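Local coordinates for protein cytosolic phospholipase A2 delta (Homo sapiens, PDB 5IZ5) that hydrolyses the sn-2 ester of glycerophospholipids in a calcium-dependent manner, with a preference for linoleic acid at that position, at residues D743-A746 with P747-R751; S789-N792 with V793-Q797; H214-A217 with A218-T221. The protein carries 3 engineered substitutions. All coordinates share one frame; numbering follows the deposited sequence.

Contact 1: residues D743-A746 with P747-R751; sequences DHSA and PGVQR
Val749 O is approached by two neighbouring groups of the preceding strand-like arm: Ser745 N gives it a weak hydrogen bond of 3.0 Å, bent to 131° at the hydrogen, and the CA of His744 lies equally close in a CA-H...O contact. The return bond is sounder. Val749 N donates to Ala746 O over 2.8 Å, with the donor lifted above the carbonyl plane, and so closes a type II beta turn, Ala746 to Val749, in which Gly748 takes a positive phi, which favours glycine. The turn heads a short antiparallel hairpin whose register slips by one residue between the hydrogen-bonded pair Ala746-Val749 and the non-hydrogen-bonded pair His744-Gln750, and this slip is a beta bulge. On one face of the hairpin Ala746 CB rests against Val749 CB at 3.9 Å. Ser745 turns its CB to the side chain of Arg751, which bends at chi2 (25°) so that CG and CD, with the guanidinium NE, pass alongside it; the guanidinium NH2 continues to a salt bridge with Glu755. His744 and Gln750 lie side by side and point the same way, with ring and amide planes 60° apart and OE1 of Gln750 3.2 Å from NE2 of His744. The other ring nitrogen, ND1, is hydrogen-bonded to Ser740 O, which limits how far the imidazole can turn.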
# COMPACT_ATOMS: atom_id res chain seq x y z
N ASP B 743 -7.29 27.76 32.17
CA ASP B 743 -6.90 28.54 33.35
C ASP B 743 -5.40 28.78 33.44
O ASP B 743 -4.97 29.84 33.88
CB ASP B 743 -7.35 27.84 34.64
CG ASP B 743 -8.82 27.47 34.64
OD1 ASP B 743 -9.64 28.30 34.19
OD2 ASP B 743 -9.14 26.35 35.08
N HIS B 744 -4.61 27.79 33.01
CA HIS B 744 -3.17 27.77 33.29
C HIS B 744 -2.33 28.02 32.05
O HIS B 744 -2.57 27.41 31.01
CB HIS B 744 -2.78 26.42 33.90
CG HIS B 744 -3.61 26.04 35.08
ND1 HIS B 744 -4.94 25.69 34.96
CD2 HIS B 744 -3.32 25.96 36.40
CE1 HIS B 744 -5.43 25.41 36.15
NE2 HIS B 744 -4.47 25.56 37.04
N SER B 745 -1.35 28.90 32.17
CA SER B 745 -0.41 29.19 31.08
C SER B 745 0.74 28.20 31.06
O SER B 745 1.48 28.12 30.08
CB SER B 745 0.17 30.59 31.25
OG SER B 745 1.01 30.65 32.40
N ALA B 746 0.92 27.48 32.17
CA ALA B 746 1.96 26.46 32.28
C ALA B 746 1.55 25.49 33.38
O ALA B 746 0.69 25.82 34.20
CB ALA B 746 3.30 27.11 32.59
N PRO B 747 2.15 24.29 33.39
CA PRO B 747 1.81 23.29 34.40
C PRO B 747 1.84 23.86 35.83
O PRO B 747 2.90 24.28 36.31
CB PRO B 747 2.89 22.21 34.21
CG PRO B 747 3.36 22.37 32.80
CD PRO B 747 3.03 23.76 32.34
N GLY B 748 0.68 23.89 36.48
CA GLY B 748 0.56 24.40 37.84
C GLY B 748 0.68 25.91 37.97
O GLY B 748 0.92 26.42 39.06
N VAL B 749 0.52 26.63 36.86
CA VAL B 749 0.67 28.09 36.84
C VAL B 749 -0.60 28.76 36.34
O VAL B 749 -0.94 28.65 35.16
CB VAL B 749 1.86 28.52 35.95
CG1 VAL B 749 1.94 30.04 35.85
CG2 VAL B 749 3.16 27.94 36.47
N GLN B 750 -1.29 29.49 37.22
CA GLN B 750 -2.50 30.24 36.87
C GLN B 750 -2.11 31.38 35.94
O GLN B 750 -0.93 31.73 35.86
CB GLN B 750 -3.15 30.83 38.12
CG GLN B 750 -3.58 29.82 39.18
CD GLN B 750 -4.84 29.05 38.81
OE1 GLN B 750 -4.98 27.88 39.16
NE2 GLN B 750 -5.77 29.71 38.12
N ARG B 751 -3.08 31.98 35.26
CA ARG B 751 -2.73 33.04 34.31
C ARG B 751 -3.37 34.40 34.57
O ARG B 751 -4.57 34.51 34.86
CB ARG B 751 -2.99 32.57 32.88
CG ARG B 751 -2.15 33.28 31.82
CD ARG B 751 -0.83 33.84 32.37
NE ARG B 751 0.21 34.07 31.37
CZ ARG B 751 1.25 34.89 31.54
NH1 ARG B 751 1.39 35.60 32.66
NH2 ARG B 751 2.15 35.03 30.57

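Contact 2: residues S789-N792 with V793-Q797; sequences SDYN and VQTSQ
Gln794 lies one helical turn after Asp790, and its side chain crosses that of Asp790 at a slant. Its CB sits 3.6 Å from Asp790 O, the carbonyl that also takes a nearly straight 3.0 Å hydrogen bond from Gln794 N. CG, beside the backbone N (chi1 -85°), keeps close to that oxygen and comes within 3.8 Å of Asp790 OD1; beyond it the extended chain brings CD close to the same carboxylate oxygen. At the tip NE2 stands 3.4 Å from Asp790 OD1, at an angle too poor for a hydrogen bond, with the amide and carboxylate planes 62° apart. An alanine here would keep CB but is likely to leave Asp790 OD1 without its amide neighbour and open a gap beside the carboxylate. One residue on, Thr795 sets CB over a face of the Tyr791 ring, offset toward the rim. Further on, Ser796 OG donates to Asn792 O over 2.6 Å, nearly along the C=O axis. On one side, Asp790, Val793 and Gln794 pack against helix 335-351; Val793 and Ser796 also reach Phe734 of strand 730-734, while Tyr791 meets His744 and hydrogen-bonds through OH to Ser740.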
# COMPACT_ATOMS: atom_id res chain seq x y z
N SER B 789 -1.43 22.00 22.91
CA SER B 789 -0.89 20.66 22.72
C SER B 789 0.37 20.47 23.56
O SER B 789 0.52 19.47 24.25
CB SER B 789 -0.58 20.42 21.24
OG SER B 789 -1.72 20.63 20.43
N ASP B 790 1.26 21.45 23.47
CA ASP B 790 2.48 21.48 24.28
C ASP B 790 2.15 21.36 25.77
O ASP B 790 2.72 20.52 26.48
CB ASP B 790 3.23 22.79 23.99
CG ASP B 790 4.50 22.93 24.80
OD1 ASP B 790 5.04 21.92 25.28
OD2 ASP B 790 4.98 24.07 24.92
N TYR B 791 1.23 22.19 26.23
CA TYR B 791 0.81 22.20 27.62
C TYR B 791 0.26 20.85 28.07
O TYR B 791 0.67 20.32 29.11
CB TYR B 791 -0.23 23.29 27.85
CG TYR B 791 -0.84 23.25 29.23
CD1 TYR B 791 -0.30 23.99 30.27
CD2 TYR B 791 -1.97 22.49 29.48
CE1 TYR B 791 -0.86 23.96 31.54
CE2 TYR B 791 -2.53 22.45 30.73
CZ TYR B 791 -1.98 23.18 31.76
OH TYR B 791 -2.54 23.14 33.02
N ASN B 792 -0.66 20.29 27.29
CA ASN B 792 -1.31 19.01 27.64
C ASN B 792 -0.33 17.87 27.86
O ASN B 792 -0.59 16.99 28.68
CB ASN B 792 -2.31 18.59 26.56
CG ASN B 792 -3.57 19.43 26.58
OD1 ASN B 792 -3.71 20.35 27.39
ND2 ASN B 792 -4.51 19.10 25.71
N VAL B 793 0.77 17.88 27.13
CA VAL B 793 1.80 16.86 27.33
C VAL B 793 2.68 17.21 28.55
O VAL B 793 2.96 16.35 29.37
CB VAL B 793 2.64 16.66 26.06
CG1 VAL B 793 3.91 15.86 26.35
CG2 VAL B 793 1.81 15.94 25.01
N GLN B 794 3.09 18.47 28.65
CA GLN B 794 3.92 18.90 29.79
C GLN B 794 3.23 18.65 31.14
O GLN B 794 3.82 18.08 32.04
CB GLN B 794 4.33 20.37 29.66
CG GLN B 794 5.58 20.55 28.82
CD GLN B 794 5.95 22.01 28.62
OE1 GLN B 794 5.22 22.91 29.03
NE2 GLN B 794 7.08 22.24 27.98
N THR B 795 1.97 19.03 31.24
CA THR B 795 1.19 18.77 32.45
C THR B 795 1.01 17.28 32.76
O THR B 795 0.60 16.93 33.86
CB THR B 795 -0.19 19.42 32.38
OG1 THR B 795 -0.70 19.60 33.72
CG2 THR B 795 -1.14 18.55 31.59
N SER B 796 1.27 16.41 31.79
CA SER B 796 1.15 14.97 31.99
C SER B 796 2.50 14.31 32.24
O SER B 796 2.61 13.08 32.22
CB SER B 796 0.50 14.33 30.75
OG SER B 796 -0.68 15.00 30.40
N GLN B 797 3.53 15.13 32.47
CA GLN B 797 4.89 14.63 32.65
C GLN B 797 4.93 13.48 33.65
O GLN B 797 5.56 12.45 33.39
CB GLN B 797 5.81 15.75 33.13
CG GLN B 797 7.25 15.32 33.33
CD GLN B 797 8.15 16.45 33.81
OE1 GLN B 797 7.68 17.46 34.32
NE2 GLN B 797 9.45 16.28 33.64

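Contact 3: residues H214-A217 with A218-T221; sequences HYMA and ALET
Met216 and Leu219 face each other across a type I beta turn, Met216 to Leu219, which carries the chain out of strand 210-216 toward strand 221-228. The turn lies in a region of the cPLA2 C2-domain family, consistent with a second C2-type beta-sandwich, and joins a strand of one antiparallel sheet to a strand of another. Its main bump is the Met216 side chain. The chain leaves CA with CG anti to the carbonyl carbon (chi1 -81°), runs straight through chi2 and then bends at chi3, which brings the CE methyl round toward the residues beyond the corner. CE fits the shallow dip between two knobs of the turn, 4.2 Å from Ala218 CB and equally far from Leu219 CD1. The two leucine methyls divide the work: CD1 meets the end of the methionine, whereas CD2 leans back over the strand, 4.5 Å from Tyr215 CB. Outside the turn, Met216 and Ala218 both touch Arg163 of strand 160-172, Met216 also meets Met512, and Ala217 packs against Ser166 and Leu251. The turn is closed by Leu219 N, which donates to Met216 O over 3.2 Å, nearly straight at the hydrogen (166°) but 58° out of the carbonyl plane. A water spans the mouth of the turn, within hydrogen-bonding distance of Met216 O (2.9 Å) and Leu219 O (2.7 Å), and its oxygen lies in the plane of the Tyr215 ring, at the edge.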
# COMPACT_ATOMS: atom_id res chain seq x y z
N HIS B 214 11.17 -12.42 -19.56
CA HIS B 214 11.21 -13.10 -18.28
C HIS B 214 10.00 -14.00 -18.17
O HIS B 214 8.87 -13.57 -18.45
CB HIS B 214 11.20 -12.10 -17.15
CG HIS B 214 12.33 -11.12 -17.19
ND1 HIS B 214 12.31 -9.99 -17.98
CD2 HIS B 214 13.52 -11.10 -16.53
CE1 HIS B 214 13.43 -9.31 -17.80
NE2 HIS B 214 14.18 -9.96 -16.93
N TYR B 215 10.21 -15.25 -17.77
CA TYR B 215 9.13 -16.21 -17.68
C TYR B 215 9.51 -17.33 -16.72
O TYR B 215 10.68 -17.59 -16.46
CB TYR B 215 8.83 -16.79 -19.06
CG TYR B 215 10.02 -17.46 -19.70
CD1 TYR B 215 10.13 -18.85 -19.73
CD2 TYR B 215 11.05 -16.70 -20.23
CE1 TYR B 215 11.23 -19.46 -20.30
CE2 TYR B 215 12.16 -17.30 -20.79
CZ TYR B 215 12.24 -18.67 -20.83
OH TYR B 215 13.33 -19.25 -21.39
N MET B 216 8.49 -17.98 -16.18
CA MET B 216 8.69 -19.07 -15.25
C MET B 216 9.37 -20.27 -15.90
O MET B 216 8.95 -20.74 -16.96
CB MET B 216 7.36 -19.51 -14.69
CG MET B 216 6.84 -18.65 -13.56
SD MET B 216 5.14 -19.06 -13.16
CE MET B 216 5.23 -20.82 -12.95
N ALA B 217 10.40 -20.79 -15.22
CA ALA B 217 11.12 -21.98 -15.68
C ALA B 217 10.19 -23.19 -15.78
O ALA B 217 10.40 -24.06 -16.62
CB ALA B 217 12.28 -22.28 -14.75
N ALA B 218 9.15 -23.24 -14.95
CA ALA B 218 8.20 -24.35 -14.95
C ALA B 218 7.22 -24.40 -16.13
O ALA B 218 6.47 -25.37 -16.27
CB ALA B 218 7.42 -24.38 -13.64
N LEU B 219 7.19 -23.36 -16.96
CA LEU B 219 6.28 -23.37 -18.11
C LEU B 219 6.77 -24.28 -19.24
O LEU B 219 7.96 -24.37 -19.50
CB LEU B 219 6.12 -21.96 -18.71
CG LEU B 219 4.94 -21.03 -18.37
CD1 LEU B 219 4.33 -21.35 -17.02
CD2 LEU B 219 5.35 -19.56 -18.45
N GLU B 220 5.82 -24.94 -19.90
CA GLU B 220 6.06 -25.46 -21.24
C GLU B 220 5.48 -24.44 -22.20
O GLU B 220 4.27 -24.25 -22.25
CB GLU B 220 5.39 -26.81 -21.46
CG GLU B 220 5.48 -27.27 -22.91
CD GLU B 220 4.97 -28.68 -23.10
OE1 GLU B 220 3.89 -29.00 -22.55
OE2 GLU B 220 5.64 -29.47 -23.80
N THR B 221 6.36 -23.77 -22.94
CA THR B 221 5.94 -22.72 -23.83
C THR B 221 6.92 -22.61 -24.99
O THR B 221 7.72 -23.52 -25.22
CB THR B 221 5.77 -21.39 -23.04
OG1 THR B 221 5.22 -20.39 -23.90
CG2 THR B 221 7.09 -20.90 -22.44
O HOH W 1 9.72 -22.31 -19.30

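In the fold
From the N terminus, contact 3 comes first and closes the turn between strands 210-216 and 221-228 in the probable second C2-type region. Contacts 1 and 2 follow far along the chain, within the catalytic PLA2c region: contact 1 closes the hairpin of strand 749-750, and contact 2 lies at the C-terminal end of helix 779-794. The three are in series, none nested in or crossing another. Contacts 1 and 2 touch, Tyr791 CE1 lying 3.5 Å from Pro747 N and Gln794 CB packing on Pro747 CG, which ties the surface hairpin to the helix. Contact 3 stands apart on the opposite side of the chain's centre, its centre about 61 Å from that of contact 2.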